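Local structure of xyloglucan-specific endo-beta-1,4-glucanase (Uncultured bacterium, 4W88) at residues D305-H310 against L319-L324; P40-E45 against V88-N93. The protein hydrolyses internal beta-1,4-glucan linkages of xyloglucan as a family 5 glycoside hydrolase. The protein carries 1 engineered substitution. All blocks are in the same frame, centred on the assembly; numbering follows the deposited sequence.

Overall arrangement
The chain folds into the (beta/alpha)8 TIM barrel of glycoside hydrolase family 5, and both interactions lie on the same side of its centre. Interaction 2 comes first along the chain. It joins the start of helix 44-53 to the end of helix 78-92, the helices that precede barrel strands 57-60 and 97-101. Interaction 1 closes the loop that leaves the last barrel strand, 300-305, against the short strand 319-320. Their centres are about 15 Å apart. They touch where P40 packs on N307, R321 and S322, and where L324 meets E45. Segment 40-45 thus lies between the loop after the eighth strand and helix 78-92, and touches both.

Interaction 1: residues D305-H310 against L319-L324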
ATOM      1  N   ASP A 305       0.097  -2.915  -9.416  1.00 16.29           N
ATOM      2  CA  ASP A 305       0.089  -3.807 -10.532  1.00 17.52           C
ATOM      3  C   ASP A 305      -0.920  -4.924 -10.329  1.00 17.76           C
ATOM      4  O   ASP A 305      -0.703  -5.871  -9.567  1.00 17.71           O
ATOM      5  CB  ASP A 305       1.498  -4.349 -10.816  1.00 17.12           C
ATOM      6  CG  ASP A 305       1.572  -5.183 -12.092  1.00 18.48           C
ATOM      7  OD1 ASP A 305       0.498  -5.681 -12.587  1.00 18.38           O
ATOM      8  OD2 ASP A 305       2.726  -5.337 -12.625  1.00 18.02           O
ATOM      9  N   ASN A 306      -2.022  -4.807 -11.101  1.00 17.48           N
ATOM     10  CA  ASN A 306      -3.102  -5.788 -11.033  1.00 17.36           C
ATOM     11  C   ASN A 306      -3.145  -6.868 -12.104  1.00 20.90           C
ATOM     12  O   ASN A 306      -4.136  -7.641 -12.190  1.00 18.75           O
ATOM     13  CB  ASN A 306      -4.469  -5.070 -10.913  1.00 17.93           C
ATOM     14  CG  ASN A 306      -4.755  -4.172 -12.091  1.00 19.95           C
ATOM     15  OD1 ASN A 306      -4.016  -4.231 -13.076  1.00 18.55           O
ATOM     16  ND2 ASN A 306      -5.853  -3.453 -12.043  1.00 20.04           N
ATOM     17  N   ASN A 307      -2.129  -6.878 -12.956  1.00 18.57           N
ATOM     18  CA  ASN A 307      -2.037  -7.802 -14.116  1.00 19.53           C
ATOM     19  C   ASN A 307      -3.133  -7.598 -15.133  1.00 20.45           C
ATOM     20  O   ASN A 307      -3.413  -8.522 -15.886  1.00 24.10           O
ATOM     21  CB  ASN A 307      -1.999  -9.232 -13.617  1.00 19.67           C
ATOM     22  CG  ASN A 307      -1.480 -10.223 -14.632  1.00 19.40           C
ATOM     23  OD1 ASN A 307      -0.707  -9.871 -15.515  1.00 22.92           O
ATOM     24  ND2 ASN A 307      -1.902 -11.459 -14.514  1.00 22.03           N
ATOM     25  N   ILE A 308      -3.690  -6.375 -15.214  1.00 18.90           N
ATOM     26  CA  ILE A 308      -4.692  -6.071 -16.237  1.00 22.26           C
ATOM     27  C   ILE A 308      -4.060  -5.117 -17.225  1.00 20.71           C
ATOM     28  O   ILE A 308      -3.672  -4.030 -16.850  1.00 21.74           O
ATOM     29  CB  ILE A 308      -5.978  -5.471 -15.651  1.00 22.28           C
ATOM     30  CG1 ILE A 308      -6.636  -6.481 -14.696  1.00 21.97           C
ATOM     31  CG2 ILE A 308      -6.936  -5.106 -16.782  1.00 24.17           C
ATOM     32  CD1 ILE A 308      -7.869  -5.912 -14.018  1.00 26.60           C
ATOM     33  N   TYR A 309      -3.989  -5.510 -18.506  1.00 21.51           N
ATOM     34  CA  TYR A 309      -3.380  -4.675 -19.532  1.00 23.52           C
ATOM     35  C   TYR A 309      -4.133  -4.794 -20.862  1.00 25.82           C
ATOM     36  O   TYR A 309      -4.506  -3.797 -21.431  1.00 34.38           O
ATOM     37  CB  TYR A 309      -1.909  -5.057 -19.747  1.00 24.47           C
ATOM     38  CG  TYR A 309      -1.117  -4.131 -20.645  1.00 23.88           C
ATOM     39  CD1 TYR A 309      -0.548  -2.990 -20.127  1.00 20.94           C
ATOM     40  CD2 TYR A 309      -0.927  -4.400 -21.970  1.00 28.69           C
ATOM     41  CE1 TYR A 309       0.191  -2.149 -20.908  1.00 23.58           C
ATOM     42  CE2 TYR A 309      -0.179  -3.559 -22.775  1.00 29.87           C
ATOM     43  CZ  TYR A 309       0.381  -2.421 -22.243  1.00 27.65           C
ATOM     44  OH  TYR A 309       1.172  -1.514 -22.931  1.00 26.32           O
ATOM     45  N   HIS A 310      -4.311  -6.000 -21.375  1.00 32.40           N
ATOM     46  CA  HIS A 310      -4.944  -6.144 -22.649  1.00 35.27           C
ATOM     47  C   HIS A 310      -6.451  -6.274 -22.516  1.00 46.75           C
ATOM     48  O   HIS A 310      -7.173  -5.934 -23.409  1.00 49.84           O
ATOM     49  CB  HIS A 310      -4.398  -7.370 -23.394  1.00 33.93           C
ATOM     50  CG  HIS A 310      -2.939  -7.317 -23.735  1.00 42.36           C
ATOM     51  ND1 HIS A 310      -2.408  -6.422 -24.646  1.00 52.10           N
ATOM     52  CD2 HIS A 310      -1.914  -8.116 -23.350  1.00 42.10           C
ATOM     53  CE1 HIS A 310      -1.109  -6.640 -24.762  1.00 51.47           C
ATOM     54  NE2 HIS A 310      -0.783  -7.659 -23.983  1.00 49.55           N
ATOM     55  N   LEU A 319       3.610  -6.360 -15.144  1.00 20.03           N
ATOM     56  CA  LEU A 319       4.144  -7.708 -15.302  1.00 18.14           C
ATOM     57  C   LEU A 319       3.077  -8.670 -15.831  1.00 21.02           C
ATOM     58  O   LEU A 319       2.073  -8.894 -15.189  1.00 20.39           O
ATOM     59  CB  LEU A 319       4.758  -8.216 -14.021  1.00 18.97           C
ATOM     60  CG  LEU A 319       5.254  -9.676 -14.077  1.00 21.07           C
ATOM     61  CD1 LEU A 319       6.367  -9.789 -15.174  1.00 22.32           C
ATOM     62  CD2 LEU A 319       5.700 -10.144 -12.692  1.00 22.81           C
ATOM     63  N   ASN A 320       3.320  -9.242 -17.012  1.00 20.65           N
ATOM     64  CA  ASN A 320       2.486 -10.338 -17.514  1.00 22.02           C
ATOM     65  C   ASN A 320       2.909 -11.599 -16.756  1.00 21.30           C
ATOM     66  O   ASN A 320       3.937 -12.231 -17.078  1.00 22.22           O
ATOM     67  CB  ASN A 320       2.585 -10.518 -19.025  1.00 23.13           C
ATOM     68  CG  ASN A 320       1.667 -11.610 -19.525  1.00 26.65           C
ATOM     69  OD1 ASN A 320       1.291 -12.533 -18.777  1.00 29.39           O
ATOM     70  ND2 ASN A 320       1.330 -11.546 -20.785  1.00 28.90           N
ATOM     71  N   ARG A 321       2.173 -11.908 -15.696  1.00 20.72           N
ATOM     72  CA  ARG A 321       2.677 -12.909 -14.748  1.00 20.13           C
ATOM     73  C   ARG A 321       2.759 -14.324 -15.354  1.00 20.94           C
ATOM     74  O   ARG A 321       3.677 -15.092 -15.015  1.00 24.85           O
ATOM     75  CB  ARG A 321       1.782 -12.922 -13.527  1.00 21.37           C
ATOM     76  CG  ARG A 321       1.763 -11.641 -12.738  1.00 19.22           C
ATOM     77  CD  ARG A 321       0.914 -11.738 -11.509  1.00 19.48           C
ATOM     78  NE  ARG A 321       0.656 -10.405 -10.987  1.00 17.77           N
ATOM     79  CZ  ARG A 321      -0.184 -10.188  -9.987  1.00 19.13           C
ATOM     80  NH1 ARG A 321      -0.714 -11.234  -9.368  1.00 16.55           N
ATOM     81  NH2 ARG A 321      -0.558  -8.972  -9.658  1.00 19.37           N
ATOM     82  N   SER A 322       1.874 -14.607 -16.304  1.00 24.90           N
ATOM     83  CA  SER A 322       1.874 -15.952 -16.901  1.00 30.68           C
ATOM     84  C   SER A 322       3.041 -16.170 -17.836  1.00 24.43           C
ATOM     85  O   SER A 322       3.438 -17.307 -18.011  1.00 28.92           O
ATOM     86  CB  SER A 322       0.586 -16.267 -17.642  1.00 32.32           C
ATOM     87  OG  SER A 322      -0.455 -16.327 -16.710  1.00 43.21           O
ATOM     88  N   LEU A 323       3.523 -15.108 -18.464  1.00 28.42           N
ATOM     89  CA  LEU A 323       4.605 -15.194 -19.422  1.00 30.73           C
ATOM     90  C   LEU A 323       5.956 -14.823 -18.816  1.00 29.77           C
ATOM     91  O   LEU A 323       6.996 -15.027 -19.449  1.00 25.93           O
ATOM     92  CB  LEU A 323       4.338 -14.275 -20.610  1.00 33.49           C
ATOM     93  CG  LEU A 323       3.126 -14.687 -21.397  1.00 36.98           C
ATOM     94  CD1 LEU A 323       3.075 -13.898 -22.687  1.00 49.54           C
ATOM     95  CD2 LEU A 323       3.186 -16.174 -21.701  1.00 44.45           C
ATOM     96  N   LEU A 324       5.912 -14.218 -17.636  1.00 26.36           N
ATOM     97  CA  LEU A 324       7.115 -13.647 -17.003  1.00 25.43           C
ATOM     98  C   LEU A 324       7.809 -12.666 -17.943  1.00 25.89           C
ATOM     99  O   LEU A 324       9.071 -12.613 -18.008  1.00 27.94           O
ATOM    100  CB  LEU A 324       8.105 -14.757 -16.523  1.00 24.26           C
ATOM    101  CG  LEU A 324       7.498 -15.760 -15.531  1.00 27.10           C
ATOM    102  CD1 LEU A 324       8.514 -16.792 -15.148  1.00 31.94           C
ATOM    103  CD2 LEU A 324       7.001 -15.023 -14.278  1.00 27.39           C
TER
HETATM  104  O   HOH W   1       1.177  -8.247 -12.751  1.00 17.85           O
HETATM  105  O   HOH W   2      -0.817 -13.422 -16.529  1.00 28.97           O
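The guanidinium of R321 has N307 CB over one face, with R321 NE 3.9 Å from N307 CB, and D305 O at its edge, in plane. The N307 amide crosses the arginine chain obliquely, its plane only 14° from that of the guanidinium. At the edge, R321 NH2 gives a weak hydrogen bond to D305 O, bent to 123° at the hydrogen. The extended run from CG to NE carries the group to the backbone of D305, where NH2 also binds G19 O and NH1 binds T21.

The D305 carboxylate works with both oxygens. D305 OD2 takes L319 N on its syn lone pair at 2.9 Å, and also accepts from W16. OD1 closes an Asx turn with N307 N. With CG anti to the backbone N (chi1 -174°), the carboxylate reaches the L319 backbone. Water 1 donates to D305 OD1 and to L319 O, and accepts from R321 NE at 2.8 Å. N307 OD1 lies 3.0 Å from L319 O, two acceptors facing each other; N307 OD1 has its donor in Y327 OH.

The contact closes the loop after the eighth barrel strand, and the side chain of N306 lies about 9 Å from a bound glucose unit. D305 and R321 are buried and opposite in charge, but D305 OD1 and R321 NH2 stay 4.5 Å apart. They form no salt bridge. Water 1 links D305 OD1 to R321 NE, and the nearby opposite charges probably still favour each other in this buried place.

Interaction 2: residues P40-E45 against V88-N93; sequences PKTTQE and VDYAVN
Q44 NE2 donates to Y90 O at 2.9 Å and also to D48, while Q44 OE1 accepts from N93 ND2. These bonds join two outer helices of the TIM barrel: Q44 begins helix 44-53, and Y90 lies near the end of helix 78-92. The N93 bond is nearly straight, 172° at the hydrogen, and OE1 lies in the plane of the N93 amide. The two amide planes are 39° apart. Q44 reaches both partners because its chain bends at chi2 (71°), which turns the amide back along Y90.

The backbone of 40-45 lies over one face of the Y90 ring. Q44 N sits 3.5 Å above the plane of the Y90 ring, over its centre, and T43 C is over the same face, nearer the rim. T42 CG2 approaches CE2 and CD2. At the far end of the ring, the hydroxyl binds R83, whose guanidinium also holds T42 O. With an alanine here instead of Y90, the T43-Q44 backbone would probably lose the ring it rests on, and R83 its hydroxyl partner. T43 is the N-cap of helix 44-53, its OG1 bonded to I46 N. Water 3 donates to T42 O at 2.8 Å and lies 3.2 Å from Y90 OH.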
ATOM      1  N   PRO A  40      -3.059 -15.633 -11.740  1.00 19.57           N
ATOM      2  CA  PRO A  40      -2.525 -16.970 -11.414  1.00 20.76           C
ATOM      3  C   PRO A  40      -1.983 -17.058  -9.989  1.00 17.15           C
ATOM      4  O   PRO A  40      -1.661 -16.027  -9.346  1.00 19.64           O
ATOM      5  CB  PRO A  40      -1.374 -17.117 -12.393  1.00 21.01           C
ATOM      6  CG  PRO A  40      -0.929 -15.710 -12.658  1.00 25.96           C
ATOM      7  CD  PRO A  40      -2.148 -14.837 -12.580  1.00 22.21           C
ATOM      8  N   LYS A  41      -1.870 -18.242  -9.476  1.00 20.22           N
ATOM      9  CA  LYS A  41      -1.288 -18.422  -8.159  1.00 21.17           C
ATOM     10  C   LYS A  41       0.174 -17.851  -8.196  1.00 18.13           C
ATOM     11  O   LYS A  41       0.972 -18.101  -9.139  1.00 19.92           O
ATOM     12  CB  LYS A  41      -1.297 -19.878  -7.789  1.00 23.40           C
ATOM     13  CG  LYS A  41      -0.685 -20.189  -6.436  1.00 22.76           C
ATOM     14  CD  LYS A  41      -0.862 -21.645  -5.983  1.00 27.82           C
ATOM     15  CE  LYS A  41      -0.044 -21.802  -4.707  1.00 32.37           C
ATOM     16  NZ  LYS A  41      -0.103 -23.182  -4.287  1.00 32.04           N
ATOM     17  N   THR A  42       0.535 -17.084  -7.174  1.00 17.39           N
ATOM     18  CA  THR A  42       1.863 -16.456  -7.136  1.00 16.02           C
ATOM     19  C   THR A  42       2.912 -17.558  -6.975  1.00 17.41           C
ATOM     20  O   THR A  42       2.707 -18.581  -6.229  1.00 17.56           O
ATOM     21  CB  THR A  42       1.908 -15.463  -5.962  1.00 17.04           C
ATOM     22  OG1 THR A  42       0.787 -14.581  -6.061  1.00 17.25           O
ATOM     23  CG2 THR A  42       3.129 -14.624  -6.015  1.00 17.14           C
ATOM     24  N   THR A  43       4.025 -17.351  -7.653  1.00 18.93           N
ATOM     25  CA  THR A  43       5.150 -18.282  -7.575  1.00 17.37           C
ATOM     26  C   THR A  43       6.457 -17.523  -7.212  1.00 16.29           C
ATOM     27  O   THR A  43       6.523 -16.275  -7.325  1.00 17.42           O
ATOM     28  CB  THR A  43       5.406 -18.920  -8.910  1.00 20.53           C
ATOM     29  OG1 THR A  43       5.723 -17.871  -9.846  1.00 19.57           O
ATOM     30  CG2 THR A  43       4.224 -19.725  -9.345  1.00 22.75           C
ATOM     31  N   GLN A  44       7.470 -18.275  -6.753  1.00 16.08           N
ATOM     32  CA  GLN A  44       8.798 -17.719  -6.543  1.00 17.01           C
ATOM     33  C   GLN A  44       9.311 -16.963  -7.807  1.00 16.98           C
ATOM     34  O   GLN A  44       9.871 -15.892  -7.704  1.00 17.19           O
ATOM     35  CB  GLN A  44       9.779 -18.804  -6.103  1.00 18.17           C
ATOM     36  CG  GLN A  44      11.185 -18.320  -5.790  1.00 17.89           C
ATOM     37  CD  GLN A  44      11.245 -17.541  -4.536  1.00 16.99           C
ATOM     38  OE1 GLN A  44      11.035 -18.089  -3.443  1.00 18.56           O
ATOM     39  NE2 GLN A  44      11.516 -16.288  -4.649  1.00 18.51           N
ATOM     40  N   GLU A  45       9.039 -17.535  -8.986  1.00 19.69           N
ATOM     41  CA  GLU A  45       9.476 -16.991 -10.233  1.00 20.13           C
ATOM     42  C   GLU A  45       8.828 -15.635 -10.526  1.00 16.39           C
ATOM     43  O   GLU A  45       9.490 -14.720 -11.068  1.00 20.48           O
ATOM     44  CB  GLU A  45       9.198 -17.938 -11.399  1.00 22.12           C
ATOM     45  CG  GLU A  45      10.040 -19.215 -11.380  1.00 22.14           C
ATOM     46  CD  GLU A  45       9.429 -20.379 -10.614  1.00 24.60           C
ATOM     47  OE1 GLU A  45       8.496 -20.210  -9.780  1.00 22.06           O
ATOM     48  OE2 GLU A  45       9.879 -21.541 -10.836  1.00 25.18           O
ATOM     49  N   VAL A  88       5.127 -14.038   1.319  1.00 15.37           N
ATOM     50  CA  VAL A  88       6.117 -13.149   1.954  1.00 14.35           C
ATOM     51  C   VAL A  88       7.502 -13.824   1.769  1.00 11.72           C
ATOM     52  O   VAL A  88       8.509 -13.150   1.494  1.00 15.50           O
ATOM     53  CB  VAL A  88       5.793 -12.928   3.419  1.00 16.12           C
ATOM     54  CG1 VAL A  88       6.916 -12.253   4.212  1.00 16.60           C
ATOM     55  CG2 VAL A  88       4.532 -12.031   3.479  1.00 17.25           C
ATOM     56  N   ASP A  89       7.579 -15.142   2.044  1.00 15.76           N
ATOM     57  CA  ASP A  89       8.854 -15.839   1.972  1.00 17.89           C
ATOM     58  C   ASP A  89       9.456 -15.861   0.592  1.00 15.47           C
ATOM     59  O   ASP A  89      10.699 -15.841   0.479  1.00 17.73           O
ATOM     60  CB  ASP A  89       8.690 -17.271   2.460  1.00 20.34           C
ATOM     61  CG  ASP A  89       8.501 -17.385   3.942  1.00 19.21           C
ATOM     62  OD1 ASP A  89       8.692 -16.412   4.687  1.00 19.00           O
ATOM     63  OD2 ASP A  89       8.305 -18.528   4.372  1.00 19.78           O
ATOM     64  N   TYR A  90       8.647 -15.845  -0.495  1.00 15.28           N
ATOM     65  CA  TYR A  90       9.223 -15.630  -1.839  1.00 17.38           C
ATOM     66  C   TYR A  90      10.115 -14.359  -1.896  1.00 17.38           C
ATOM     67  O   TYR A  90      11.244 -14.377  -2.439  1.00 18.00           O
ATOM     68  CB  TYR A  90       8.185 -15.507  -2.906  1.00 16.17           C
ATOM     69  CG  TYR A  90       7.252 -16.682  -3.145  1.00 17.63           C
ATOM     70  CD1 TYR A  90       7.679 -17.994  -3.021  1.00 17.41           C
ATOM     71  CD2 TYR A  90       5.968 -16.460  -3.571  1.00 18.92           C
ATOM     72  CE1 TYR A  90       6.813 -19.059  -3.232  1.00 17.23           C
ATOM     73  CE2 TYR A  90       5.107 -17.522  -3.798  1.00 16.91           C
ATOM     74  CZ  TYR A  90       5.485 -18.791  -3.585  1.00 18.70           C
ATOM     75  OH  TYR A  90       4.605 -19.811  -3.816  1.00 19.29           O
ATOM     76  N   ALA A  91       9.631 -13.296  -1.265  1.00 15.37           N
ATOM     77  CA  ALA A  91      10.329 -12.046  -1.228  1.00 17.38           C
ATOM     78  C   ALA A  91      11.550 -12.106  -0.304  1.00 18.91           C
ATOM     79  O   ALA A  91      12.631 -11.570  -0.625  1.00 17.68           O
ATOM     80  CB  ALA A  91       9.423 -10.912  -0.859  1.00 14.70           C
ATOM     81  N   VAL A  92      11.373 -12.671   0.858  1.00 16.32           N
ATOM     82  CA  VAL A  92      12.520 -12.896   1.831  1.00 15.90           C
ATOM     83  C   VAL A  92      13.658 -13.670   1.162  1.00 16.35           C
ATOM     84  O   VAL A  92      14.812 -13.328   1.335  1.00 17.87           O
ATOM     85  CB  VAL A  92      12.075 -13.586   3.140  1.00 17.75           C
ATOM     86  CG1 VAL A  92      13.261 -13.853   4.064  1.00 19.30           C
ATOM     87  CG2 VAL A  92      11.006 -12.746   3.887  1.00 17.22           C
ATOM     88  N   ASN A  93      13.306 -14.664   0.364  1.00 17.35           N
ATOM     89  CA  ASN A  93      14.298 -15.491  -0.340  1.00 18.28           C
ATOM     90  C   ASN A  93      15.182 -14.705  -1.274  1.00 17.87           C
ATOM     91  O   ASN A  93      16.262 -15.141  -1.608  1.00 20.34           O
ATOM     92  CB  ASN A  93      13.639 -16.636  -1.128  1.00 20.12           C
ATOM     93  CG  ASN A  93      13.080 -17.723  -0.224  1.00 18.34           C
ATOM     94  OD1 ASN A  93      13.482 -17.895   0.922  1.00 19.98           O
ATOM     95  ND2 ASN A  93      12.122 -18.467  -0.761  1.00 19.06           N
TER
HETATM   96  O   HOH W   3       3.168 -21.330  -6.243  1.00 38.39           O